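Local coordinates for protein 3-oxosteroid 1-dehydrogenase (Sterolibacterium denitrificans, PDB 7P18) that probably catalyses the FAD-dependent 1,2-dehydrogenation of 3-oxosteroids, giving 3-oxo-Delta(1)-steroids, at residues Lys534-Pro537 and Gly541-Gly544; Thr72-Ala77 and Ala89-Ala94; Gly398-Gly403 and Lys415-Asp420; Trp384-Gly389 and Lys428-Asp433. All coordinates share one frame; numbering follows the deposited sequence.

Interaction 1: residues Lys534-Pro537 and Gly541-Gly544; sequences KAYP and GTLG. With FAD (flavin-adenine dinucleotide), chain C.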
loop_
_atom_site.group_PDB
_atom_site.type_symbol
_atom_site.label_atom_id
_atom_site.label_comp_id
_atom_site.label_asym_id
_atom_site.label_seq_id
_atom_site.Cartn_x
_atom_site.Cartn_y
_atom_site.Cartn_z
ATOM N N LYS A 534 -4.553 4.750 14.023
ATOM C CA LYS A 534 -5.066 5.650 12.948
ATOM C C LYS A 534 -3.896 6.331 12.235
ATOM O O LYS A 534 -4.058 7.429 11.740
ATOM C CB LYS A 534 -6.042 6.637 13.575
ATOM C CG LYS A 534 -7.279 5.993 14.163
ATOM C CD LYS A 534 -8.151 6.954 14.925
ATOM C CE LYS A 534 -9.352 6.300 15.555
ATOM N NZ LYS A 534 -10.145 7.345 16.242
ATOM N N ALA A 535 -2.740 5.655 12.174
ATOM C CA ALA A 535 -1.497 6.280 11.684
ATOM C C ALA A 535 -0.834 5.396 10.640
ATOM O O ALA A 535 -1.249 4.261 10.403
ATOM C CB ALA A 535 -0.583 6.589 12.840
ATOM N N TYR A 536 0.162 5.962 9.975
ATOM C CA TYR A 536 0.953 5.292 8.935
ATOM C C TYR A 536 2.383 5.785 9.113
ATOM O O TYR A 536 2.659 6.945 8.826
ATOM C CB TYR A 536 0.406 5.703 7.573
ATOM C CG TYR A 536 0.728 4.798 6.428
ATOM C CD1 TYR A 536 2.023 4.517 6.024
ATOM C CD2 TYR A 536 -0.317 4.323 5.642
ATOM C CE1 TYR A 536 2.273 3.677 4.930
ATOM C CE2 TYR A 536 -0.090 3.527 4.530
ATOM C CZ TYR A 536 1.205 3.168 4.198
ATOM O OH TYR A 536 1.358 2.350 3.110
ATOM N N PRO A 537 3.258 4.984 9.762
ATOM C CA PRO A 537 4.514 5.521 10.302
ATOM C C PRO A 537 5.573 5.916 9.263
ATOM O O PRO A 537 6.379 6.826 9.513
ATOM C CB PRO A 537 5.014 4.363 11.170
ATOM C CG PRO A 537 4.422 3.135 10.545
ATOM C CD PRO A 537 3.025 3.592 10.165
ATOM N N GLY A 541 4.310 0.725 6.136
ATOM C CA GLY A 541 3.507 0.676 7.362
ATOM C C GLY A 541 2.292 -0.230 7.265
ATOM O O GLY A 541 1.687 -0.436 8.308
ATOM N N THR A 542 1.973 -0.856 6.110
ATOM C CA THR A 542 0.919 -1.916 6.038
ATOM C C THR A 542 1.591 -3.289 5.841
ATOM O O THR A 542 1.146 -4.251 6.450
ATOM C CB THR A 542 -0.168 -1.664 4.956
ATOM O OG1 THR A 542 0.198 -2.216 3.700
ATOM C CG2 THR A 542 -0.408 -0.194 4.752
ATOM N N LEU A 543 2.556 -3.395 4.948
ATOM C CA LEU A 543 3.205 -4.677 4.655
ATOM C C LEU A 543 4.169 -5.115 5.771
ATOM O O LEU A 543 4.284 -6.336 5.972
ATOM C CB LEU A 543 3.910 -4.592 3.310
ATOM C CG LEU A 543 2.992 -4.492 2.088
ATOM C CD1 LEU A 543 3.848 -4.188 0.861
ATOM C CD2 LEU A 543 2.234 -5.789 1.845
ATOM N N GLY A 544 4.888 -4.202 6.407
ATOM C CA GLY A 544 5.721 -4.548 7.577
ATOM C C GLY A 544 4.879 -5.301 8.600
ATOM O O GLY A 544 5.204 -6.428 8.996
HETATM P PA FAD C . -3.672 -8.666 0.027
HETATM O O1A FAD C . -2.261 -8.395 -0.350
HETATM O O2A FAD C . -4.662 -7.949 -0.852
HETATM O O5B FAD C . -3.885 -10.234 -0.044
HETATM C C5B FAD C . -5.185 -10.779 0.305
HETATM C C4B FAD C . -5.445 -11.963 -0.576
HETATM O O4B FAD C . -6.557 -12.721 -0.025
HETATM C C3B FAD C . -5.824 -11.640 -2.037
HETATM O O3B FAD C . -5.031 -12.389 -2.951
HETATM C C2B FAD C . -7.310 -12.004 -2.108
HETATM O O2B FAD C . -7.744 -12.310 -3.426
HETATM C C1B FAD C . -7.406 -13.121 -1.069
HETATM N N9A FAD C . -8.752 -13.362 -0.548
HETATM C C8A FAD C . -9.765 -12.471 -0.334
HETATM N N7A FAD C . -10.893 -13.060 0.053
HETATM C C5A FAD C . -10.570 -14.409 0.136
HETATM C C6A FAD C . -11.318 -15.551 0.497
HETATM N N6A FAD C . -12.622 -15.534 0.796
HETATM N N1A FAD C . -10.681 -16.741 0.467
HETATM C C2A FAD C . -9.390 -16.766 0.124
HETATM N N3A FAD C . -8.605 -15.774 -0.306
HETATM C C4A FAD C . -9.262 -14.602 -0.245
HETATM N N1 FAD C . 1.743 -0.933 1.680
HETATM C C2 FAD C . 2.992 -0.947 2.202
HETATM O O2 FAD C . 3.175 -1.173 3.412
HETATM N N3 FAD C . 4.072 -0.753 1.439
HETATM C C4 FAD C . 3.988 -0.255 0.155
HETATM O O4 FAD C . 5.011 -0.205 -0.520
HETATM C C4X FAD C . 2.699 -0.187 -0.438
HETATM N N5 FAD C . 2.576 0.247 -1.681
HETATM C C5X FAD C . 1.320 0.224 -2.242
HETATM C C6 FAD C . 1.172 0.591 -3.600
HETATM C C7 FAD C . -0.042 0.458 -4.260
HETATM C C7M FAD C . -0.171 0.828 -5.723
HETATM C C8 FAD C . -1.132 -0.106 -3.574
HETATM C C8M FAD C . -2.465 -0.290 -4.276
HETATM C C9 FAD C . -1.023 -0.389 -2.226
HETATM C C9A FAD C . 0.204 -0.287 -1.543
HETATM N N10 FAD C . 0.350 -0.588 -0.179
HETATM C C10 FAD C . 1.607 -0.578 0.413
HETATM C "C1'" FAD C . -0.758 -1.174 0.582
HETATM C "C2'" FAD C . -0.623 -2.713 0.593
HETATM O "O2'" FAD C . -0.503 -3.263 -0.718
HETATM C "C3'" FAD C . -1.780 -3.409 1.329
HETATM O "O3'" FAD C . -2.176 -2.687 2.498
HETATM C "C4'" FAD C . -1.422 -4.844 1.656
HETATM O "O4'" FAD C . -1.018 -5.478 0.451
HETATM C "C5'" FAD C . -2.542 -5.628 2.305
HETATM O "O5'" FAD C . -2.058 -6.978 2.441
HETATM P P FAD C . -3.055 -8.146 2.852
HETATM O O1P FAD C . -2.185 -9.329 2.846
HETATM O O2P FAD C . -3.901 -7.800 3.993
HETATM O O3P FAD C . -4.039 -8.262 1.549
#
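Tyr536 turns its ring nearly opposite its own backbone N (chi1 -159°), which carries the phenol across to Thr542. Thr542 in turn sets OG1 between its backbone N and carbonyl carbon (chi1 89°), facing the flavin, and leaves CG2 for the tyrosine. Tyr536 OH lies 3.5 Å from Thr542 CG2, and the ring and the methyl meet obliquely. Nearer the backbone, Tyr536 CE1 comes within 3.8 Å of Gly541 N. A side chain on Gly541 would run into Pro537 CD, so the absence of one lets the two segments come close.

Within this contact, 541-544 provides the hydrogen bonds to FAD. Thr542 OG1 takes a hydrogen bond from FAD O3' (2.7 Å) and gives one to FAD N1 (2.8 Å). FAD O2 is gripped by two backbone amides: Thr542 N at 3.0 Å, and Leu543 N at 2.8 Å in a nearly straight bond (171°). These amides stand at the start of helix 543-559, whose positive end would probably stabilise negative charge on the N1-C2-O2 edge of the reduced flavin. Tyr536 OH is hydrogen-bonded to O1 of the bound androstadienedione. A phenylalanine at Tyr536 would probably leave that steroid oxygen without this donor. The contact belongs to the active site of a flavin-dependent ketosteroid dehydrogenase, where steroid and isoalloxazine meet.

Interaction 2: residues Thr72-Ala77 and Ala89-Ala94; sequences TYLKAA and AYLESA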
loop_
_atom_site.group_PDB
_atom_site.type_symbol
_atom_site.label_atom_id
_atom_site.label_comp_id
_atom_site.label_asym_id
_atom_site.label_seq_id
_atom_site.Cartn_x
_atom_site.Cartn_y
_atom_site.Cartn_z
ATOM N N THR A 72 9.051 5.001 21.175
ATOM C CA THR A 72 8.639 6.399 21.396
ATOM C C THR A 72 7.794 6.879 20.207
ATOM O O THR A 72 6.696 7.421 20.396
ATOM C CB THR A 72 9.870 7.262 21.673
ATOM O OG1 THR A 72 10.377 6.868 22.957
ATOM C CG2 THR A 72 9.541 8.733 21.655
ATOM N N TYR A 73 8.316 6.686 19.012
ATOM C CA TYR A 73 7.644 7.051 17.743
ATOM C C TYR A 73 6.289 6.336 17.624
ATOM O O TYR A 73 5.308 7.039 17.351
ATOM C CB TYR A 73 8.567 6.755 16.585
ATOM C CG TYR A 73 8.083 7.220 15.242
ATOM C CD1 TYR A 73 8.129 8.560 14.895
ATOM C CD2 TYR A 73 7.617 6.321 14.302
ATOM C CE1 TYR A 73 7.727 9.007 13.638
ATOM C CE2 TYR A 73 7.216 6.754 13.047
ATOM C CZ TYR A 73 7.303 8.089 12.696
ATOM O OH TYR A 73 6.905 8.523 11.441
ATOM N N LEU A 74 6.226 5.018 17.794
ATOM C CA LEU A 74 4.942 4.275 17.657
ATOM C C LEU A 74 3.947 4.680 18.752
ATOM O O LEU A 74 2.752 4.779 18.462
ATOM C CB LEU A 74 5.188 2.769 17.611
ATOM C CG LEU A 74 5.802 2.266 16.307
ATOM C CD1 LEU A 74 5.860 0.765 16.339
ATOM C CD2 LEU A 74 4.975 2.782 15.118
ATOM N N LYS A 75 4.387 4.922 19.992
ATOM C CA LYS A 75 3.451 5.348 21.057
ATOM C C LYS A 75 2.915 6.733 20.693
ATOM O O LYS A 75 1.724 6.970 20.823
ATOM C CB LYS A 75 4.130 5.329 22.440
ATOM C CG LYS A 75 4.323 3.929 22.993
ATOM C CD LYS A 75 5.091 3.948 24.305
ATOM C CE LYS A 75 4.295 4.589 25.428
ATOM N NZ LYS A 75 3.136 3.735 25.786
ATOM N N ALA A 76 3.753 7.619 20.209
ATOM C CA ALA A 76 3.332 8.967 19.786
ATOM C C ALA A 76 2.348 8.838 18.621
ATOM O O ALA A 76 1.338 9.552 18.627
ATOM C CB ALA A 76 4.526 9.805 19.424
ATOM N N ALA A 77 2.594 7.940 17.672
ATOM C CA ALA A 77 1.788 7.883 16.433
ATOM C C ALA A 77 0.454 7.196 16.717
ATOM O O ALA A 77 -0.553 7.588 16.086
ATOM C CB ALA A 77 2.540 7.195 15.343
ATOM N N ALA A 89 5.966 -6.103 20.422
ATOM C CA ALA A 89 6.082 -7.332 19.609
ATOM C C ALA A 89 6.474 -6.976 18.166
ATOM O O ALA A 89 7.320 -7.682 17.553
ATOM C CB ALA A 89 4.794 -8.096 19.693
ATOM N N TYR A 90 5.888 -5.913 17.616
ATOM C CA TYR A 90 6.204 -5.478 16.225
ATOM C C TYR A 90 7.696 -5.124 16.138
ATOM O O TYR A 90 8.403 -5.541 15.212
ATOM C CB TYR A 90 5.337 -4.305 15.766
ATOM C CG TYR A 90 5.674 -3.922 14.349
ATOM C CD1 TYR A 90 5.293 -4.748 13.298
ATOM C CD2 TYR A 90 6.425 -2.807 14.043
ATOM C CE1 TYR A 90 5.613 -4.442 11.979
ATOM C CE2 TYR A 90 6.775 -2.504 12.733
ATOM C CZ TYR A 90 6.359 -3.329 11.697
ATOM O OH TYR A 90 6.648 -3.058 10.396
ATOM N N LEU A 91 8.186 -4.339 17.083
ATOM C CA LEU A 91 9.583 -3.855 17.066
ATOM C C LEU A 91 10.550 -5.007 17.330
ATOM O O LEU A 91 11.631 -5.032 16.700
ATOM C CB LEU A 91 9.725 -2.726 18.078
ATOM C CG LEU A 91 8.888 -1.500 17.785
ATOM C CD1 LEU A 91 8.992 -0.482 18.918
ATOM C CD2 LEU A 91 9.244 -0.839 16.462
ATOM N N GLU A 92 10.169 -5.951 18.185
ATOM C CA GLU A 92 10.965 -7.170 18.418
ATOM C C GLU A 92 11.099 -7.977 17.127
ATOM O O GLU A 92 12.220 -8.355 16.780
ATOM C CB GLU A 92 10.319 -8.038 19.505
ATOM C CG GLU A 92 11.090 -9.323 19.763
ATOM C CD GLU A 92 10.490 -10.284 20.757
ATOM O OE1 GLU A 92 9.330 -10.125 21.106
ATOM O OE2 GLU A 92 11.203 -11.155 21.205
ATOM N N SER A 93 9.986 -8.251 16.437
ATOM C CA SER A 93 9.923 -9.295 15.388
ATOM C C SER A 93 10.187 -8.745 13.984
ATOM O O SER A 93 10.662 -9.517 13.173
ATOM C CB SER A 93 8.626 -10.034 15.454
ATOM O OG SER A 93 8.483 -10.694 16.695
ATOM N N ALA A 94 9.917 -7.480 13.714
ATOM C CA ALA A 94 10.055 -6.930 12.340
ATOM C C ALA A 94 11.485 -7.133 11.810
ATOM O O ALA A 94 11.679 -7.672 10.719
ATOM C CB ALA A 94 9.599 -5.513 12.312
#
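Leu74 meets Leu91 and Tyr90 inside a helix-loop-helix unit, where the consecutive helices 67-78 and 84-104 pack against each other. A short connection joins the helices, and apolar side chains make the contact between them.

Going along 72-77, Thr72 comes first and points away from the partner helix. Its OG1 bonds back to Asp68 O in the preceding turn. Tyr73 does not touch 89-94; its hydroxyl is hydrogen-bonded to Pro537 O and Tyr119 N. Leu74 is the residue that reaches helix 84-104. Its CG stands opposite the carbonyl carbon (chi1 -73°), and the extended second torsion (-174°) pushes CD1 outward to the neighbour. Leu91 has a similar conformation, and the two leucines reach toward each other tip to tip. After Leu74 the chain turns from the contact: Lys75 is exposed and forms a salt bridge with Glu84. The turn itself is regular, with Ala76 N bonded to Thr72 O at 3.0 Å and Ala77 N to Tyr73 O at 2.9 Å.

On the other helix, Ala94 CB lies 3.9 Å above one face of the Tyr90 ring, toward its rim. The Tyr90 hydroxyl is hydrogen-bonded to Trp54 O, and its side chain also touches Pro545 and Thr548 of helix 543-559. Helix 84-104 thus touches both helix 67-78 and the helix that starts at the flavin. The nearest approach is between methyl groups, Leu74 CD1 to Leu91 CD2 at 3.7 Å, with Tyr90 CD2 at 4.3 Å from that same Leu74 CD1.

Interaction 3: residues Gly398-Gly403 and Lys415-Asp420; sequences GPLMPG and KVYWRD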
loop_
_atom_site.group_PDB
_atom_site.type_symbol
_atom_site.label_atom_id
_atom_site.label_comp_id
_atom_site.label_asym_id
_atom_site.label_seq_id
_atom_site.Cartn_x
_atom_site.Cartn_y
_atom_site.Cartn_z
ATOM N N GLY A 398 0.025 10.387 -11.783
ATOM C CA GLY A 398 -0.655 9.096 -11.942
ATOM C C GLY A 398 -0.506 8.573 -13.354
ATOM O O GLY A 398 0.622 8.401 -13.825
ATOM N N PRO A 399 -1.614 8.358 -14.107
ATOM C CA PRO A 399 -1.500 7.849 -15.465
ATOM C C PRO A 399 -0.853 8.834 -16.459
ATOM O O PRO A 399 -0.457 8.383 -17.483
ATOM C CB PRO A 399 -2.956 7.576 -15.874
ATOM C CG PRO A 399 -3.739 8.587 -15.055
ATOM C CD PRO A 399 -3.020 8.639 -13.727
ATOM N N LEU A 400 -0.752 10.122 -16.151
ATOM C CA LEU A 400 -0.102 11.096 -17.072
ATOM C C LEU A 400 1.416 10.981 -16.916
ATOM O O LEU A 400 1.906 11.154 -15.802
ATOM C CB LEU A 400 -0.510 12.528 -16.760
ATOM C CG LEU A 400 -1.954 12.902 -17.035
ATOM C CD1 LEU A 400 -2.114 14.405 -16.861
ATOM C CD2 LEU A 400 -2.352 12.490 -18.440
ATOM N N MET A 401 2.102 10.666 -17.994
ATOM C CA MET A 401 3.578 10.772 -18.085
ATOM C C MET A 401 3.932 12.206 -18.462
ATOM O O MET A 401 3.087 12.950 -18.969
ATOM C CB MET A 401 4.122 9.765 -19.104
ATOM C CG MET A 401 3.994 8.311 -18.626
ATOM S SD MET A 401 4.831 8.083 -17.034
ATOM C CE MET A 401 3.482 8.050 -15.846
ATOM N N PRO A 402 5.176 12.664 -18.190
ATOM C CA PRO A 402 5.563 14.036 -18.535
ATOM C C PRO A 402 5.249 14.336 -20.015
ATOM O O PRO A 402 5.479 13.450 -20.864
ATOM C CB PRO A 402 7.063 14.072 -18.267
ATOM C CG PRO A 402 7.279 12.966 -17.239
ATOM C CD PRO A 402 6.289 11.878 -17.627
ATOM N N GLY A 403 4.686 15.512 -20.275
ATOM C CA GLY A 403 4.328 15.971 -21.627
ATOM C C GLY A 403 5.519 15.949 -22.575
ATOM O O GLY A 403 5.300 15.746 -23.769
ATOM N N LYS A 415 -11.901 12.968 -18.993
ATOM C CA LYS A 415 -11.980 11.663 -18.264
ATOM C C LYS A 415 -10.827 11.537 -17.243
ATOM O O LYS A 415 -11.116 11.283 -16.048
ATOM C CB LYS A 415 -11.926 10.508 -19.260
ATOM C CG LYS A 415 -12.874 10.616 -20.450
ATOM C CD LYS A 415 -14.322 10.546 -20.092
ATOM C CE LYS A 415 -15.214 10.561 -21.324
ATOM N NZ LYS A 415 -16.627 10.488 -20.906
ATOM N N VAL A 416 -9.587 11.737 -17.695
ATOM C CA VAL A 416 -8.359 11.679 -16.825
ATOM C C VAL A 416 -7.890 13.106 -16.509
ATOM O O VAL A 416 -7.384 13.374 -15.408
ATOM C CB VAL A 416 -7.275 10.845 -17.509
ATOM C CG1 VAL A 416 -5.946 10.964 -16.775
ATOM C CG2 VAL A 416 -7.686 9.403 -17.676
ATOM N N TYR A 417 -8.096 14.065 -17.412
ATOM C CA TYR A 417 -7.691 15.464 -17.158
ATOM C C TYR A 417 -8.638 16.404 -17.893
ATOM O O TYR A 417 -9.197 16.009 -18.932
ATOM C CB TYR A 417 -6.226 15.688 -17.582
ATOM C CG TYR A 417 -6.048 15.596 -19.075
ATOM C CD1 TYR A 417 -5.895 14.380 -19.706
ATOM C CD2 TYR A 417 -6.165 16.729 -19.866
ATOM C CE1 TYR A 417 -5.856 14.274 -21.086
ATOM C CE2 TYR A 417 -6.095 16.641 -21.246
ATOM C CZ TYR A 417 -5.964 15.414 -21.866
ATOM O OH TYR A 417 -5.916 15.324 -23.247
ATOM N N TRP A 418 -8.804 17.602 -17.334
ATOM C CA TRP A 418 -9.485 18.744 -17.989
ATOM C C TRP A 418 -8.416 19.791 -18.329
ATOM O O TRP A 418 -7.443 19.923 -17.548
ATOM C CB TRP A 418 -10.584 19.288 -17.088
ATOM C CG TRP A 418 -11.727 18.345 -16.868
ATOM C CD1 TRP A 418 -12.991 18.451 -17.391
ATOM C CD2 TRP A 418 -11.752 17.191 -16.005
ATOM N NE1 TRP A 418 -13.781 17.427 -16.943
ATOM C CE2 TRP A 418 -13.046 16.617 -16.118
ATOM C CE3 TRP A 418 -10.805 16.525 -15.215
ATOM C CZ2 TRP A 418 -13.414 15.470 -15.419
ATOM C CZ3 TRP A 418 -11.176 15.403 -14.510
ATOM C CH2 TRP A 418 -12.461 14.869 -14.630
ATOM N N ARG A 419 -8.573 20.481 -19.460
ATOM C CA ARG A 419 -7.548 21.409 -20.008
ATOM C C ARG A 419 -8.260 22.692 -20.435
ATOM O O ARG A 419 -9.410 22.611 -20.909
ATOM C CB ARG A 419 -6.764 20.695 -21.114
ATOM C CG ARG A 419 -5.654 21.538 -21.725
ATOM C CD ARG A 419 -4.964 20.872 -22.900
ATOM N NE ARG A 419 -5.946 20.749 -23.974
ATOM C CZ ARG A 419 -6.228 19.658 -24.663
ATOM N NH1 ARG A 419 -5.567 18.530 -24.470
ATOM N NH2 ARG A 419 -7.200 19.692 -25.557
ATOM N N ASP A 420 -7.646 23.838 -20.151
ATOM C CA ASP A 420 -8.205 25.157 -20.517
ATOM C C ASP A 420 -7.076 26.183 -20.652
ATOM O O ASP A 420 -6.061 26.089 -19.926
ATOM C CB ASP A 420 -9.245 25.636 -19.516
ATOM C CG ASP A 420 -10.241 26.589 -20.157
ATOM O OD1 ASP A 420 -9.828 27.735 -20.477
ATOM O OD2 ASP A 420 -11.415 26.185 -20.319
#
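The hydroxyl of Tyr417 is hydrogen-bonded to Arg409 O, which ties down the far end of a ring whose near side meets Leu400. Arg419 NH1 sits at the edge of this ring and in its plane, and the guanidinium is paired with Asp408 in a salt bridge.

Between 398-403 and 415-420 the contact is apolar. Leu400 places one methyl, CD2, at a point shared by two residues: 4.2 Å from Tyr417 CD1 and also 4.2 Å from Val416 CG1. The methyl comes to the tyrosine ring obliquely. The closest pair is Pro399 CG and Val416 CG1, 3.7 Å apart. Val416 CG1 stands opposite the backbone N (chi1 170°), which directs this branch to the proline. The two side chains run past each other in opposite senses. No hydrogen bond links the segments, and the backbones stay well apart, with the CA atoms of Pro399 and Val416 8.0 Å from each other.

Leu400 also rests on Met489 of strand 486-502. Away from the flavin and steroid sites, the contact thus packs the 398-403 loop against the residues that lead into strand 418-420 of an antiparallel sheet, paired there with strand 486-502.

Interaction 4: residues Trp384-Gly389 and Lys428-Asp433; sequences WLIFDG and KQIGVD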
loop_
_atom_site.group_PDB
_atom_site.type_symbol
_atom_site.label_atom_id
_atom_site.label_comp_id
_atom_site.label_asym_id
_atom_site.label_seq_id
_atom_site.Cartn_x
_atom_site.Cartn_y
_atom_site.Cartn_z
ATOM N N TRP A 384 -9.861 18.599 -6.253
ATOM C CA TRP A 384 -9.335 18.968 -7.588
ATOM C C TRP A 384 -7.856 19.287 -7.464
ATOM O O TRP A 384 -7.492 20.143 -6.626
ATOM C CB TRP A 384 -10.132 20.121 -8.201
ATOM C CG TRP A 384 -11.520 19.675 -8.520
ATOM C CD1 TRP A 384 -12.609 19.823 -7.714
ATOM C CD2 TRP A 384 -11.938 18.885 -9.640
ATOM N NE1 TRP A 384 -13.691 19.212 -8.284
ATOM C CE2 TRP A 384 -13.316 18.641 -9.467
ATOM C CE3 TRP A 384 -11.312 18.409 -10.793
ATOM C CZ2 TRP A 384 -14.053 17.915 -10.389
ATOM C CZ3 TRP A 384 -12.035 17.669 -11.697
ATOM C CH2 TRP A 384 -13.391 17.424 -11.492
ATOM N N LEU A 385 -7.085 18.685 -8.357
ATOM C CA LEU A 385 -5.632 18.982 -8.462
ATOM C C LEU A 385 -5.420 19.865 -9.690
ATOM O O LEU A 385 -5.904 19.479 -10.748
ATOM C CB LEU A 385 -4.879 17.666 -8.574
ATOM C CG LEU A 385 -3.377 17.834 -8.759
ATOM C CD1 LEU A 385 -2.761 18.134 -7.420
ATOM C CD2 LEU A 385 -2.788 16.599 -9.388
ATOM N N ILE A 386 -4.770 21.009 -9.500
ATOM C CA ILE A 386 -4.571 22.074 -10.537
ATOM C C ILE A 386 -3.071 22.269 -10.778
ATOM O O ILE A 386 -2.302 22.342 -9.799
ATOM C CB ILE A 386 -5.218 23.384 -10.072
ATOM C CG1 ILE A 386 -6.637 23.176 -9.527
ATOM C CG2 ILE A 386 -5.154 24.407 -11.208
ATOM C CD1 ILE A 386 -7.660 22.793 -10.577
ATOM N N PHE A 387 -2.648 22.302 -12.043
ATOM C CA PHE A 387 -1.250 22.668 -12.405
ATOM C C PHE A 387 -1.232 23.282 -13.814
ATOM O O PHE A 387 -2.296 23.275 -14.503
ATOM C CB PHE A 387 -0.340 21.447 -12.296
ATOM C CG PHE A 387 -0.755 20.219 -13.051
ATOM C CD1 PHE A 387 -0.428 20.053 -14.393
ATOM C CD2 PHE A 387 -1.455 19.205 -12.408
ATOM C CE1 PHE A 387 -0.773 18.902 -15.081
ATOM C CE2 PHE A 387 -1.804 18.061 -13.102
ATOM C CZ PHE A 387 -1.480 17.913 -14.436
ATOM N N ASP A 388 -0.076 23.820 -14.230
ATOM C CA ASP A 388 0.043 24.570 -15.510
ATOM C C ASP A 388 0.806 23.755 -16.536
ATOM O O ASP A 388 1.172 22.587 -16.284
ATOM C CB ASP A 388 0.628 25.968 -15.279
ATOM C CG ASP A 388 2.126 26.028 -15.041
ATOM O OD1 ASP A 388 2.761 24.972 -15.049
ATOM O OD2 ASP A 388 2.619 27.156 -14.816
ATOM N N GLY A 389 1.068 24.367 -17.696
ATOM C CA GLY A 389 1.751 23.656 -18.793
ATOM C C GLY A 389 3.205 23.330 -18.519
ATOM O O GLY A 389 3.705 22.383 -19.144
ATOM N N LYS A 428 -14.698 26.499 -14.497
ATOM C CA LYS A 428 -16.112 26.293 -14.883
ATOM C C LYS A 428 -16.308 24.833 -15.328
ATOM O O LYS A 428 -17.320 24.259 -14.946
ATOM C CB LYS A 428 -16.581 27.299 -15.926
ATOM C CG LYS A 428 -18.082 27.162 -16.171
ATOM C CD LYS A 428 -18.675 28.271 -16.999
ATOM C CE LYS A 428 -20.067 27.950 -17.508
ATOM N NZ LYS A 428 -20.438 28.994 -18.489
ATOM N N GLN A 429 -15.333 24.227 -15.996
ATOM C CA GLN A 429 -15.402 22.827 -16.489
ATOM C C GLN A 429 -15.545 21.861 -15.302
ATOM O O GLN A 429 -16.176 20.798 -15.465
ATOM C CB GLN A 429 -14.170 22.479 -17.312
ATOM C CG GLN A 429 -14.040 23.155 -18.669
ATOM C CD GLN A 429 -12.874 22.552 -19.412
ATOM O OE1 GLN A 429 -12.756 21.323 -19.539
ATOM N NE2 GLN A 429 -11.968 23.404 -19.865
ATOM N N ILE A 430 -14.980 22.201 -14.141
ATOM C CA ILE A 430 -14.877 21.272 -12.983
ATOM C C ILE A 430 -15.781 21.700 -11.828
ATOM O O ILE A 430 -15.774 21.030 -10.801
ATOM C CB ILE A 430 -13.390 21.095 -12.573
ATOM C CG1 ILE A 430 -12.787 22.373 -11.984
ATOM C CG2 ILE A 430 -12.591 20.574 -13.757
ATOM C CD1 ILE A 430 -11.344 22.230 -11.490
ATOM N N GLY A 431 -16.554 22.775 -11.975
ATOM C CA GLY A 431 -17.546 23.192 -10.975
ATOM C C GLY A 431 -16.907 23.803 -9.758
ATOM O O GLY A 431 -17.476 23.683 -8.676
ATOM N N VAL A 432 -15.752 24.434 -9.936
ATOM C CA VAL A 432 -14.979 25.106 -8.870
ATOM C C VAL A 432 -15.160 26.618 -9.023
ATOM O O VAL A 432 -15.140 27.105 -10.132
ATOM C CB VAL A 432 -13.497 24.666 -8.953
ATOM C CG1 VAL A 432 -12.605 25.547 -8.128
ATOM C CG2 VAL A 432 -13.337 23.196 -8.561
ATOM N N ASP A 433 -15.313 27.312 -7.908
ATOM C CA ASP A 433 -15.425 28.787 -7.821
ATOM C C ASP A 433 -14.175 29.407 -8.451
ATOM O O ASP A 433 -13.068 29.150 -7.949
ATOM C CB ASP A 433 -15.613 29.239 -6.372
ATOM C CG ASP A 433 -15.943 30.723 -6.257
ATOM O OD1 ASP A 433 -15.030 31.539 -6.208
ATOM O OD2 ASP A 433 -17.130 31.037 -6.196
#
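Trp384 lays one face of its indole against Ile430. Ile430 CB stands 3.6 Å from the centroid of the six-membered ring and 4° off the ring normal, a CH-pi contact. Its branch CG2 continues to the rim of the ring, 3.6 Å from Trp384 CZ3. The other branch stays with the indole: CG1 of Ile430 lies between the backbone N and the carbonyl carbon (chi1 68°), and CD1 packs on Trp384 CD2 (3.9 Å) and crosses obliquely to Ile386 CD1 (3.8 Å). At the five-membered ring, Val432 CG2 approaches Trp384 CD1 obliquely to 3.6 Å.

Gly431 takes a positive phi and forms a Schellman motif at the end of helix 423-430. This turn carries the chain from Ile430 to Val432, so both can touch the same indole. Trp384 also meets Trp418 edge to face. An alanine at Trp384 would probably leave a gap over Ile430 and Val432 and deprive Trp418 of its aromatic partner.

Trp384 and Ile386 both point from strand 383-387 to the helix end. No hydrogen bond crosses between the segments, which implies that strand and helix are held here mainly by dispersion, CH-pi attraction and close fit of apolar groups.

Along the chain, interaction 2 comes first and interaction 1 last. Interaction 3 falls between the two segments of interaction 4. The contacts form two groups. Interactions 1 and 2, with centres about 11 Å apart, touch directly. Interaction 1 lines the flavin and steroid site, and interaction 2 packs behind it with helices 67-78 and 84-104. Interactions 3 and 4, with centres about 12 Å apart, share the antiparallel sheet containing strands 383-387, 418-420 and 486-502. They are joined by Gln429 NE2, which lies 2.9 Å from Asp420 OD2 and 2.9 Å from Arg419 O. The centres of interactions 1 and 3 are about 30 Å apart. The second group thus builds a distant part of the fold.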